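Local atomic coordinates of SJCHGC06286 protein (Schistosoma japonicum, PDB entry 3QBR), a protein that probably binds BH domains of partner proteins as a Bcl-2 family apoptosis regulator, represented here by a construct truncated at the C terminus. Residues L65-L68 and V69-N73; F114-N118 and W119-V123; F128-I131 and L132-L136. All blocks are in the same frame, centred on the assembly; numbering follows the deposited sequence.

Contact 1: L65-L68 and V69-N73; sequences LLQL and VGDFN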
loop_
_atom_site.group_PDB
_atom_site.type_symbol
_atom_site.label_atom_id
_atom_site.label_comp_id
_atom_site.label_asym_id
_atom_site.label_seq_id
_atom_site.Cartn_x
_atom_site.Cartn_y
_atom_site.Cartn_z
ATOM N N LEU A 65 6.764 8.001 -4.812
ATOM C CA LEU A 65 5.693 7.478 -3.967
ATOM C C LEU A 65 5.514 8.290 -2.689
ATOM O O LEU A 65 4.404 8.406 -2.174
ATOM C CB LEU A 65 5.951 6.028 -3.609
ATOM C CG LEU A 65 5.424 5.027 -4.598
ATOM C CD1 LEU A 65 5.883 3.675 -4.124
ATOM C CD2 LEU A 65 3.885 5.121 -4.647
ATOM N N LEU A 66 6.615 8.825 -2.166
ATOM C CA LEU A 66 6.551 9.614 -0.943
ATOM C C LEU A 66 5.826 10.903 -1.267
ATOM O O LEU A 66 4.940 11.338 -0.531
ATOM C CB LEU A 66 7.944 9.895 -0.334
ATOM C CG LEU A 66 8.658 8.718 0.357
ATOM C CD1 LEU A 66 10.126 9.012 0.531
ATOM C CD2 LEU A 66 8.062 8.358 1.683
ATOM N N GLN A 67 6.188 11.512 -2.383
ATOM C CA GLN A 67 5.481 12.710 -2.781
ATOM C C GLN A 67 3.978 12.433 -2.960
ATOM O O GLN A 67 3.149 13.151 -2.419
ATOM C CB GLN A 67 6.094 13.287 -4.037
ATOM C CG GLN A 67 5.362 14.521 -4.551
ATOM C CD GLN A 67 5.696 14.777 -6.000
ATOM O OE1 GLN A 67 6.820 15.153 -6.319
ATOM N NE2 GLN A 67 4.731 14.527 -6.896
ATOM N N LEU A 68 3.653 11.355 -3.669
ATOM C CA LEU A 68 2.287 11.028 -4.062
ATOM C C LEU A 68 1.429 10.468 -2.925
ATOM O O LEU A 68 0.224 10.690 -2.903
ATOM C CB LEU A 68 2.297 10.037 -5.239
ATOM C CG LEU A 68 2.823 10.511 -6.601
ATOM C CD1 LEU A 68 3.028 9.325 -7.544
ATOM C CD2 LEU A 68 1.904 11.525 -7.245
ATOM N N VAL A 69 2.028 9.708 -2.014
ATOM C CA VAL A 69 1.334 9.245 -0.816
ATOM C C VAL A 69 1.170 10.454 0.120
ATOM O O VAL A 69 0.261 10.518 0.956
ATOM C CB VAL A 69 2.109 8.116 -0.144
ATOM C CG1 VAL A 69 1.573 7.839 1.272
ATOM C CG2 VAL A 69 2.019 6.856 -0.994
ATOM N N GLY A 70 2.046 11.440 -0.051
ATOM C CA GLY A 70 1.904 12.685 0.674
ATOM C C GLY A 70 0.650 13.404 0.198
ATOM O O GLY A 70 -0.151 13.876 1.015
ATOM N N ASP A 71 0.490 13.488 -1.128
ATOM C CA ASP A 71 -0.708 14.055 -1.730
ATOM C C ASP A 71 -1.903 13.345 -1.149
ATOM O O ASP A 71 -2.865 13.985 -0.721
ATOM C CB ASP A 71 -0.709 13.880 -3.249
ATOM C CG ASP A 71 0.301 14.786 -3.959
ATOM O OD1 ASP A 71 0.648 15.866 -3.424
ATOM O OD2 ASP A 71 0.734 14.412 -5.073
ATOM N N PHE A 72 -1.835 12.017 -1.116
ATOM C CA PHE A 72 -2.950 11.213 -0.630
ATOM C C PHE A 72 -3.269 11.487 0.834
ATOM O O PHE A 72 -4.428 11.638 1.193
ATOM C CB PHE A 72 -2.688 9.714 -0.849
ATOM C CG PHE A 72 -3.757 8.817 -0.302
ATOM C CD1 PHE A 72 -4.629 8.167 -1.152
ATOM C CD2 PHE A 72 -3.869 8.598 1.054
ATOM C CE1 PHE A 72 -5.619 7.324 -0.665
ATOM C CE2 PHE A 72 -4.863 7.740 1.564
ATOM C CZ PHE A 72 -5.731 7.102 0.699
ATOM N N ASN A 73 -2.247 11.535 1.688
ATOM C CA ASN A 73 -2.490 11.656 3.124
ATOM C C ASN A 73 -3.160 12.978 3.421
ATOM O O ASN A 73 -4.194 13.047 4.075
ATOM C CB ASN A 73 -1.181 11.544 3.919
ATOM C CG ASN A 73 -0.729 10.102 4.104
ATOM O OD1 ASN A 73 -1.507 9.165 3.958
ATOM N ND2 ASN A 73 0.546 9.925 4.417
#
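Val-69 lies one turn after Leu-65 on helix 58-79. Its N donates to Leu-65 O at 2.7 Å. The Val-69 CG2 branch packs back over Leu-65 O and reaches Leu-65 CD2 at 4.5 Å. Phe-28 of helix 17-31 packs against both side chains. Next, Gly-70 N bonds to Leu-66 O at 2.9 Å. Gly-70 brings only backbone to the contact. Asp-71 N then bonds to Gln-67 O at 3.0 Å. The Asp-71 carboxylate leans back along the helix, because CG stands beside the backbone N (chi1 -72°). The side chains of Asp-71 and Leu-68 cross at a slant, and Asp-71 OD2 touches Leu-68 CD2 at 3.8 Å.

The fold is the all-helical bundle of the Bcl-2 family, and this face of the helix meets the chain of another protein. There Asp-71 OD2 is hydrogen-bonded to an aromatic side chain, and Leu-68 packs on an aromatic side chain of that other protein. This is consistent with a BH domain binding surface.

Phe-72 N donates to Leu-68 O at 3.0 Å, and Phe-72 CB lies near the same oxygen. Its CG is anti to the backbone N (chi1 177°). The ring is thus carried away from Leu-68, to Ala-124 and Ala-127 of helix 119-137.

Contact 2: F114-N118 and W119-V123; sequences FEKLN and WGRIV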
loop_
_atom_site.group_PDB
_atom_site.type_symbol
_atom_site.label_atom_id
_atom_site.label_comp_id
_atom_site.label_asym_id
_atom_site.label_seq_id
_atom_site.Cartn_x
_atom_site.Cartn_y
_atom_site.Cartn_z
ATOM N N PHE A 114 -9.894 -1.229 -7.159
ATOM C CA PHE A 114 -9.304 -1.449 -8.478
ATOM C C PHE A 114 -10.292 -1.752 -9.619
ATOM O O PHE A 114 -9.876 -2.193 -10.701
ATOM C CB PHE A 114 -8.142 -2.474 -8.412
ATOM C CG PHE A 114 -6.842 -1.880 -7.903
ATOM C CD1 PHE A 114 -6.270 -0.782 -8.537
ATOM C CD2 PHE A 114 -6.207 -2.406 -6.786
ATOM C CE1 PHE A 114 -5.086 -0.205 -8.057
ATOM C CE2 PHE A 114 -5.022 -1.850 -6.308
ATOM C CZ PHE A 114 -4.458 -0.749 -6.942
ATOM N N GLU A 115 -11.579 -1.464 -9.390
ATOM C CA GLU A 115 -12.597 -1.553 -10.447
ATOM C C GLU A 115 -12.104 -0.896 -11.736
ATOM O O GLU A 115 -12.467 -1.304 -12.827
ATOM C CB GLU A 115 -13.903 -0.906 -10.005
ATOM C CG GLU A 115 -14.751 -1.769 -9.097
ATOM C CD GLU A 115 -15.690 -0.948 -8.232
ATOM O OE1 GLU A 115 -15.445 0.265 -8.063
ATOM O OE2 GLU A 115 -16.669 -1.516 -7.705
ATOM N N LYS A 116 -11.278 0.129 -11.601
ATOM C CA LYS A 116 -10.568 0.690 -12.738
ATOM C C LYS A 116 -9.086 0.776 -12.366
ATOM O O LYS A 116 -8.741 0.783 -11.178
ATOM C CB LYS A 116 -11.104 2.083 -13.112
ATOM C CG LYS A 116 -10.503 2.620 -14.430
ATOM C CD LYS A 116 -10.230 4.129 -14.408
ATOM C CE LYS A 116 -9.559 4.606 -15.701
ATOM N NZ LYS A 116 -8.898 5.937 -15.539
ATOM N N LEU A 117 -8.218 0.849 -13.374
ATOM C CA LEU A 117 -6.791 0.973 -13.142
ATOM C C LEU A 117 -6.275 2.316 -13.606
ATOM O O LEU A 117 -6.575 2.766 -14.707
ATOM C CB LEU A 117 -6.018 -0.109 -13.896
ATOM C CG LEU A 117 -6.491 -1.535 -13.688
ATOM C CD1 LEU A 117 -5.521 -2.507 -14.291
ATOM C CD2 LEU A 117 -6.675 -1.774 -12.224
ATOM N N ASN A 118 -5.465 2.935 -12.760
ATOM C CA ASN A 118 -4.606 4.047 -13.157
ATOM C C ASN A 118 -3.602 4.264 -12.016
ATOM O O ASN A 118 -3.766 3.685 -10.937
ATOM C CB ASN A 118 -5.428 5.315 -13.422
ATOM C CG ASN A 118 -6.352 5.666 -12.259
ATOM O OD1 ASN A 118 -5.897 6.100 -11.199
ATOM N ND2 ASN A 118 -7.654 5.480 -12.456
ATOM N N TRP A 119 -2.583 5.086 -12.257
ATOM C CA TRP A 119 -1.578 5.393 -11.245
ATOM C C TRP A 119 -2.147 5.863 -9.903
ATOM O O TRP A 119 -1.761 5.336 -8.852
ATOM C CB TRP A 119 -0.555 6.397 -11.777
ATOM C CG TRP A 119 0.368 5.773 -12.762
ATOM C CD1 TRP A 119 0.627 6.197 -14.032
ATOM C CD2 TRP A 119 1.142 4.588 -12.571
ATOM N NE1 TRP A 119 1.533 5.357 -14.639
ATOM C CE2 TRP A 119 1.865 4.351 -13.758
ATOM C CE3 TRP A 119 1.300 3.701 -11.507
ATOM C CZ2 TRP A 119 2.740 3.277 -13.920
ATOM C CZ3 TRP A 119 2.168 2.621 -11.665
ATOM C CH2 TRP A 119 2.878 2.422 -12.865
ATOM N N GLY A 120 -3.059 6.835 -9.932
ATOM C CA GLY A 120 -3.614 7.378 -8.705
ATOM C C GLY A 120 -4.197 6.330 -7.762
ATOM O O GLY A 120 -4.090 6.440 -6.542
ATOM N N ARG A 121 -4.830 5.314 -8.329
ATOM C CA ARG A 121 -5.425 4.251 -7.543
ATOM C C ARG A 121 -4.354 3.316 -6.981
ATOM O O ARG A 121 -4.545 2.701 -5.917
ATOM C CB ARG A 121 -6.417 3.444 -8.399
ATOM C CG ARG A 121 -7.784 4.090 -8.542
ATOM C CD ARG A 121 -8.582 3.530 -9.746
ATOM N NE ARG A 121 -9.776 4.336 -9.962
ATOM C CZ ARG A 121 -11.016 3.941 -9.702
ATOM N NH1 ARG A 121 -11.260 2.712 -9.260
ATOM N NH2 ARG A 121 -12.019 4.789 -9.897
ATOM N N ILE A 122 -3.240 3.192 -7.704
ATOM C CA ILE A 122 -2.145 2.358 -7.228
ATOM C C ILE A 122 -1.497 3.026 -5.998
ATOM O O ILE A 122 -1.361 2.407 -4.934
ATOM C CB ILE A 122 -1.160 2.021 -8.381
ATOM C CG1 ILE A 122 -1.784 0.951 -9.282
ATOM C CG2 ILE A 122 0.169 1.536 -7.852
ATOM C CD1 ILE A 122 -1.164 0.861 -10.680
ATOM N N VAL A 123 -1.155 4.300 -6.148
ATOM C CA VAL A 123 -0.749 5.150 -5.034
ATOM C C VAL A 123 -1.613 4.943 -3.804
ATOM O O VAL A 123 -1.119 4.759 -2.685
ATOM C CB VAL A 123 -0.851 6.631 -5.410
ATOM C CG1 VAL A 123 -0.865 7.464 -4.163
ATOM C CG2 VAL A 123 0.296 7.034 -6.321
HETATM O O HOH W 1 -13.263 1.817 -7.444
#
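Arg-121 N is gripped by two oxygens of Asn-118. Asn-118 OD1 takes the better bond, at 3.2 Å with an N-H...O angle of 147°. Arg-121 N stands above the plane of that side-chain carbonyl. The OD1 bond is a capping bond, with Asn-118 at the N-cap of helix 119-137. Asn-118 O takes a weak bond from the same N, and a second weak one from Ile-122 N at 3.3 Å. The Asn-118 chi1 of 52° sets CG between the backbone N and the carbonyl carbon, which brings OD1 over the first turn of the helix.

The Asn-Trp-Gly-Arg run of residues 118-121 is the signature of the BH1 region in the Bcl-2 family. Its arginine stretches out from CG to NE along the 114-118 loop. Lys-116 CB sits over the centre of one guanidinium face, 3.9 Å from Arg-121 CZ. The Asn-118 amide is turned 88° to the guanidinium plane, and its ND2 touches Arg-121 CD at 3.5 Å. A water bridges the outer end. It donates to Glu-115 OE1 at 2.7 Å and accepts from Arg-121 NH1. Outside these segments, Arg-121 NH2 is salt-bridged to an acidic side chain of the chain of another protein. Asn-118 ND2 also bonds to an acidic side chain of that chain. This is consistent with a BH3-binding groove.

On the inner side, Phe-114 CE1 meets Ile-122 CG1 at 3.7 Å, the side chains crossing at about a right angle. Ile-122 and Trp-119 then pack on Trp-163 and Ile-164 of helix 161-165.

Contact 3: F128-I131 and L132-L136; sequences FLRI and LVLRL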
loop_
_atom_site.group_PDB
_atom_site.type_symbol
_atom_site.label_atom_id
_atom_site.label_comp_id
_atom_site.label_asym_id
_atom_site.label_seq_id
_atom_site.Cartn_x
_atom_site.Cartn_y
_atom_site.Cartn_z
ATOM N N PHE A 128 -2.619 3.345 1.767
ATOM C CA PHE A 128 -3.492 2.592 2.648
ATOM C C PHE A 128 -2.786 1.449 3.347
ATOM O O PHE A 128 -2.974 1.240 4.546
ATOM C CB PHE A 128 -4.660 2.017 1.864
ATOM C CG PHE A 128 -5.726 1.388 2.721
ATOM C CD1 PHE A 128 -6.399 2.131 3.674
ATOM C CD2 PHE A 128 -6.098 0.075 2.526
ATOM C CE1 PHE A 128 -7.410 1.549 4.444
ATOM C CE2 PHE A 128 -7.118 -0.507 3.280
ATOM C CZ PHE A 128 -7.763 0.229 4.241
ATOM N N LEU A 129 -2.022 0.674 2.585
ATOM C CA LEU A 129 -1.202 -0.407 3.158
ATOM C C LEU A 129 -0.290 0.136 4.276
ATOM O O LEU A 129 -0.177 -0.463 5.341
ATOM C CB LEU A 129 -0.383 -1.081 2.060
ATOM C CG LEU A 129 0.684 -2.115 2.420
ATOM C CD1 LEU A 129 0.089 -3.462 2.905
ATOM C CD2 LEU A 129 1.588 -2.307 1.194
ATOM N N ARG A 130 0.309 1.301 4.041
ATOM C CA ARG A 130 1.101 1.998 5.062
ATOM C C ARG A 130 0.316 2.234 6.344
ATOM O O ARG A 130 0.808 2.006 7.454
ATOM C CB ARG A 130 1.559 3.354 4.537
ATOM C CG ARG A 130 2.580 4.004 5.404
ATOM C CD ARG A 130 3.005 5.365 4.862
ATOM N NE ARG A 130 2.135 6.358 5.465
ATOM C CZ ARG A 130 2.502 7.188 6.430
ATOM N NH1 ARG A 130 3.751 7.186 6.874
ATOM N NH2 ARG A 130 1.621 8.038 6.933
ATOM N N ILE A 131 -0.911 2.708 6.168
ATOM C CA ILE A 131 -1.771 3.102 7.267
ATOM C C ILE A 131 -2.125 1.876 8.094
ATOM O O ILE A 131 -2.052 1.903 9.316
ATOM C CB ILE A 131 -3.023 3.840 6.721
ATOM C CG1 ILE A 131 -2.698 5.320 6.539
ATOM C CG2 ILE A 131 -4.233 3.637 7.622
ATOM C CD1 ILE A 131 -3.527 6.002 5.468
ATOM N N LEU A 132 -2.469 0.792 7.414
ATOM C CA LEU A 132 -2.739 -0.476 8.078
ATOM C C LEU A 132 -1.529 -0.980 8.838
ATOM O O LEU A 132 -1.647 -1.375 10.002
ATOM C CB LEU A 132 -3.158 -1.536 7.056
ATOM C CG LEU A 132 -4.485 -1.263 6.330
ATOM C CD1 LEU A 132 -4.958 -2.446 5.515
ATOM C CD2 LEU A 132 -5.547 -0.905 7.345
ATOM N N VAL A 133 -0.375 -0.985 8.161
ATOM C CA VAL A 133 0.871 -1.510 8.718
ATOM C C VAL A 133 1.278 -0.724 9.975
ATOM O O VAL A 133 1.577 -1.303 11.024
ATOM C CB VAL A 133 2.018 -1.533 7.655
ATOM C CG1 VAL A 133 3.447 -1.546 8.336
ATOM C CG2 VAL A 133 1.813 -2.708 6.678
ATOM N N LEU A 134 1.257 0.594 9.872
ATOM C CA LEU A 134 1.545 1.438 11.024
ATOM C C LEU A 134 0.573 1.257 12.195
ATOM O O LEU A 134 0.955 1.436 13.352
ATOM C CB LEU A 134 1.575 2.891 10.593
ATOM C CG LEU A 134 2.750 3.181 9.672
ATOM C CD1 LEU A 134 2.721 4.641 9.181
ATOM C CD2 LEU A 134 4.055 2.839 10.391
ATOM N N ARG A 135 -0.679 0.904 11.920
ATOM C CA ARG A 135 -1.620 0.684 13.017
ATOM C C ARG A 135 -1.449 -0.702 13.595
ATOM O O ARG A 135 -1.600 -0.902 14.789
ATOM C CB ARG A 135 -3.070 0.902 12.581
ATOM C CG ARG A 135 -3.380 2.346 12.252
ATOM C CD ARG A 135 -4.858 2.667 12.448
ATOM N NE ARG A 135 -5.234 2.752 13.860
ATOM C CZ ARG A 135 -6.099 3.638 14.350
ATOM N NH1 ARG A 135 -6.669 4.527 13.548
ATOM N NH2 ARG A 135 -6.385 3.650 15.645
ATOM N N LEU A 136 -1.155 -1.663 12.735
ATOM C CA LEU A 136 -0.860 -3.021 13.168
ATOM C C LEU A 136 0.370 -3.074 14.074
ATOM O O LEU A 136 0.477 -3.917 14.961
ATOM C CB LEU A 136 -0.626 -3.905 11.944
ATOM C CG LEU A 136 -1.872 -4.505 11.298
ATOM C CD1 LEU A 136 -1.563 -4.964 9.877
ATOM C CD2 LEU A 136 -2.399 -5.666 12.150
#
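The Phe-128 ring carries Leu-132 on one face. Leu-132 CG makes a CH-pi contact 4.2 Å from the ring centroid and 14° off the ring normal. It is offset toward the rim, so Leu-132 CD1 comes close to Phe-128 CE2, at 3.7 Å. The second flat group is the Arg-130 guanidinium. Leu-134 CD1 lies over one of its faces, 3.6 Å from Arg-130 NH1 and again offset toward the rim. In each pair the partners are four residues apart, one turn of helix 119-137 in the Bcl-2 helical bundle.

Arg-130 reaches its leucine by a bend in the chain at chi3 (91°). Leu-134 CG also rests on Arg-130 O. The Arg-130 side chain packs on Phe-28 and Leu-29 of helix 17-31 as well. A third pair faces another way: Leu-129 CD1 and Val-133 CG2 meet at 4.2 Å. Leu-129 packs on Leu-148 and Thr-152 of helix 142-159, and both Leu-129 and Leu-132 touch Tyr-106 of helix 99-113. Arg-135 sends its NE to a salt bridge with Asp-92.

The backbone bonds keep the same spacing. Leu-132 N reaches Phe-128 O at 2.9 Å, Val-133 N reaches Leu-129 O at 2.9 Å, and Leu-134 N reaches Arg-130 O at 2.8 Å. The last one is longer: Arg-135 N lies 3.1 Å from Ile-131 O.

Overall arrangement
The three contacts follow one another along the chain, and none nests in or crosses another. Each is local, so none closes a long loop. Contact 1 lies within helix 58-79. Contact 2 comes after helix 99-113, where it ties the connecting loop to the start of helix 119-137. Contact 3 is further along that same helix, with its centre about 19 Å from that of contact 2. Helix 58-79 packs on helix 119-137, which brings contact 1 against both others: Leu-68 and Val-69 touch Val-123, while Asn-73 touches Arg-130 and Ile-131. All three contacts have side chains within reach of the chain of another protein.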